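Side-chain contact in uncharacterized protein (Bacteroides vulgatus, PDB 4FMR), which is of unknown function but probably binds DNA, pairing an HU/IHF-like DNA-binding domain with an Ig-like domain: residues 38-43 and 49-54. Residues are numbered along the deposited sequence; the frame is centred on the assembly and turned at random.
Sequences ILDRMV and VRRETM
Where helix 35-45 turns back into helix 51-70, the backbones come nearest at V43 and V49, whose CA atoms lie 6.2 Å apart, and R50 takes the N-cap position of the second helix. On the outer side of this corner R51 reaches across to D40. Its CG sits anti to the backbone N (chi1 -161°) and the chain runs extended to NE, which carries the guanidinium back over the first helix. There it grips D40 side-on: R51 NE at 2.9 Å and R51 NH2 at 3.0 Å each donate one hydrogen to D40 OD1, in a salt bridge with bent bonds. OD1 lies close to the guanidinium plane, yet the carboxylate is turned 49° against it. One face of the guanidinium rests on L39, whose CB is 3.6 Å from R51 NH2; NH2 also makes a weak hydrogen bond to the carbonyl of E36. Nearer the R51 backbone, V43 CG2 packs 3.7 Å from R51 CB. A methionine in place of R51 would probably leave the D40 carboxylate without its charged mate and without both hydrogen bonds. Deeper in, the contact is apolar: L39 CD2 meets M54 CB at 3.7 Å, and the selenomethionines touch where M42 CE reaches M54 SE, 3.6 Å away. M42 and M54 also pack on G57 of the second subunit, so this inner face runs on into the dimer interface. Helices 35-45 and 51-70, joined by a short turn and packed on a second subunit, are consistent with the helical hairpin through which HU/IHF-like DNA-binding domains dimerise.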
loop_
_atom_site.group_PDB
_atom_site.type_symbol
_atom_site.label_atom_id
_atom_site.label_comp_id
_atom_site.label_asym_id
_atom_site.label_seq_id
_atom_site.Cartn_x
_atom_site.Cartn_y
_atom_site.Cartn_z
ATOM N N ILE B 38 11.497 -15.736 -7.265
ATOM C CA ILE B 38 12.186 -15.125 -6.126
ATOM C C ILE B 38 13.130 -16.149 -5.524
ATOM O O ILE B 38 14.299 -15.854 -5.378
ATOM C CB ILE B 38 11.189 -14.556 -5.073
ATOM C CG1 ILE B 38 10.440 -13.339 -5.634
ATOM C CG2 ILE B 38 11.903 -14.218 -3.732
ATOM C CD1 ILE B 38 9.227 -12.914 -4.847
ATOM N N LEU B 39 12.645 -17.353 -5.233
ATOM C CA LEU B 39 13.452 -18.441 -4.661
ATOM C C LEU B 39 14.594 -18.846 -5.589
ATOM O O LEU B 39 15.703 -19.075 -5.116
ATOM C CB LEU B 39 12.563 -19.664 -4.351
ATOM C CG LEU B 39 11.743 -19.557 -3.057
ATOM C CD1 LEU B 39 10.659 -20.626 -3.005
ATOM C CD2 LEU B 39 12.644 -19.613 -1.829
ATOM N N ASP B 40 14.332 -18.933 -6.896
ATOM C CA ASP B 40 15.361 -19.247 -7.886
ATOM C C ASP B 40 16.443 -18.160 -7.925
ATOM O O ASP B 40 17.610 -18.493 -8.054
ATOM C CB ASP B 40 14.745 -19.408 -9.286
ATOM C CG ASP B 40 13.793 -20.573 -9.467
ATOM O OD1 ASP B 40 13.748 -21.454 -8.570
ATOM O OD2 ASP B 40 13.033 -20.564 -10.467
ATOM N N ARG B 41 16.055 -16.870 -7.805
ATOM C CA ARG B 41 17.015 -15.762 -7.851
ATOM C C ARG B 41 17.851 -15.683 -6.549
ATOM O O ARG B 41 19.029 -15.276 -6.596
ATOM C CB ARG B 41 16.313 -14.434 -8.142
ATOM C CG ARG B 41 15.845 -14.312 -9.585
ATOM C CD ARG B 41 15.176 -12.986 -9.808
ATOM N NE ARG B 41 14.586 -12.874 -11.145
ATOM C CZ ARG B 41 13.963 -11.792 -11.593
ATOM N NH1 ARG B 41 13.844 -10.722 -10.821
ATOM N NH2 ARG B 41 13.462 -11.767 -12.821
HETATM N N MSE B 42 17.277 -16.132 -5.425
HETATM C CA MSE B 42 17.964 -16.157 -4.128
HETATM C C MSE B 42 19.113 -17.163 -4.170
HETATM O O MSE B 42 20.239 -16.845 -3.777
HETATM C CB MSE B 42 16.979 -16.508 -3.004
HETATM C CG MSE B 42 16.052 -15.370 -2.630
HETATM SE SE MSE B 42 14.612 -15.989 -1.465
HETATM C CE MSE B 42 15.713 -16.305 0.208
ATOM N N VAL B 43 18.813 -18.371 -4.674
ATOM C CA VAL B 43 19.753 -19.482 -4.866
ATOM C C VAL B 43 20.846 -19.068 -5.880
ATOM O O VAL B 43 22.035 -19.334 -5.648
ATOM C CB VAL B 43 18.973 -20.747 -5.321
ATOM C CG1 VAL B 43 19.913 -21.832 -5.846
ATOM C CG2 VAL B 43 18.135 -21.278 -4.173
ATOM N N VAL B 49 22.936 -21.246 0.111
ATOM C CA VAL B 49 21.612 -21.558 0.666
ATOM C C VAL B 49 20.982 -22.763 -0.061
ATOM O O VAL B 49 21.191 -22.959 -1.264
ATOM C CB VAL B 49 20.616 -20.335 0.668
ATOM C CG1 VAL B 49 21.168 -19.144 1.458
ATOM C CG2 VAL B 49 20.182 -19.908 -0.742
ATOM N N ARG B 50 20.195 -23.551 0.687
ATOM C CA ARG B 50 19.413 -24.679 0.179
ATOM C C ARG B 50 18.011 -24.137 -0.144
ATOM O O ARG B 50 17.388 -23.507 0.711
ATOM C CB ARG B 50 19.393 -25.838 1.207
ATOM C CG ARG B 50 18.571 -27.053 0.776
ATOM C CD ARG B 50 18.682 -28.220 1.748
ATOM N NE ARG B 50 17.864 -29.352 1.306
ATOM C CZ ARG B 50 18.259 -30.279 0.435
ATOM N NH1 ARG B 50 19.480 -30.232 -0.093
ATOM N NH2 ARG B 50 17.436 -31.256 0.080
ATOM N N ARG B 51 17.548 -24.321 -1.392
ATOM C CA ARG B 51 16.271 -23.792 -1.884
ATOM C C ARG B 51 15.059 -24.253 -1.032
ATOM O O ARG B 51 14.168 -23.447 -0.775
ATOM C CB ARG B 51 16.060 -24.203 -3.345
ATOM C CG ARG B 51 15.031 -23.316 -4.026
ATOM C CD ARG B 51 14.667 -23.860 -5.381
ATOM N NE ARG B 51 13.713 -23.001 -6.092
ATOM C CZ ARG B 51 12.395 -23.025 -5.914
ATOM N NH1 ARG B 51 11.858 -23.811 -4.995
ATOM N NH2 ARG B 51 11.608 -22.243 -6.640
ATOM N N GLU B 52 15.035 -25.529 -0.605
ATOM C CA GLU B 52 13.963 -26.114 0.214
ATOM C C GLU B 52 13.889 -25.429 1.588
ATOM O O GLU B 52 12.788 -25.243 2.111
ATOM C CB GLU B 52 14.164 -27.636 0.401
ATOM C CG GLU B 52 14.064 -28.470 -0.873
ATOM C CD GLU B 52 15.194 -28.424 -1.897
ATOM O OE1 GLU B 52 16.268 -27.840 -1.612
ATOM O OE2 GLU B 52 14.991 -28.983 -3.000
ATOM N N THR B 53 15.059 -25.059 2.165
ATOM C CA THR B 53 15.154 -24.375 3.456
ATOM C C THR B 53 14.631 -22.944 3.306
ATOM O O THR B 53 13.937 -22.441 4.199
ATOM C CB THR B 53 16.608 -24.419 3.994
ATOM O OG1 THR B 53 16.986 -25.788 4.091
ATOM C CG2 THR B 53 16.749 -23.779 5.384
HETATM N N MSE B 54 14.956 -22.300 2.166
HETATM C CA MSE B 54 14.517 -20.946 1.862
HETATM C C MSE B 54 13.014 -20.908 1.657
HETATM O O MSE B 54 12.379 -19.986 2.146
HETATM C CB MSE B 54 15.250 -20.422 0.621
HETATM C CG MSE B 54 16.771 -20.285 0.802
HETATM SE SE MSE B 54 17.262 -18.952 2.149
HETATM C CE MSE B 54 17.228 -20.050 3.805
#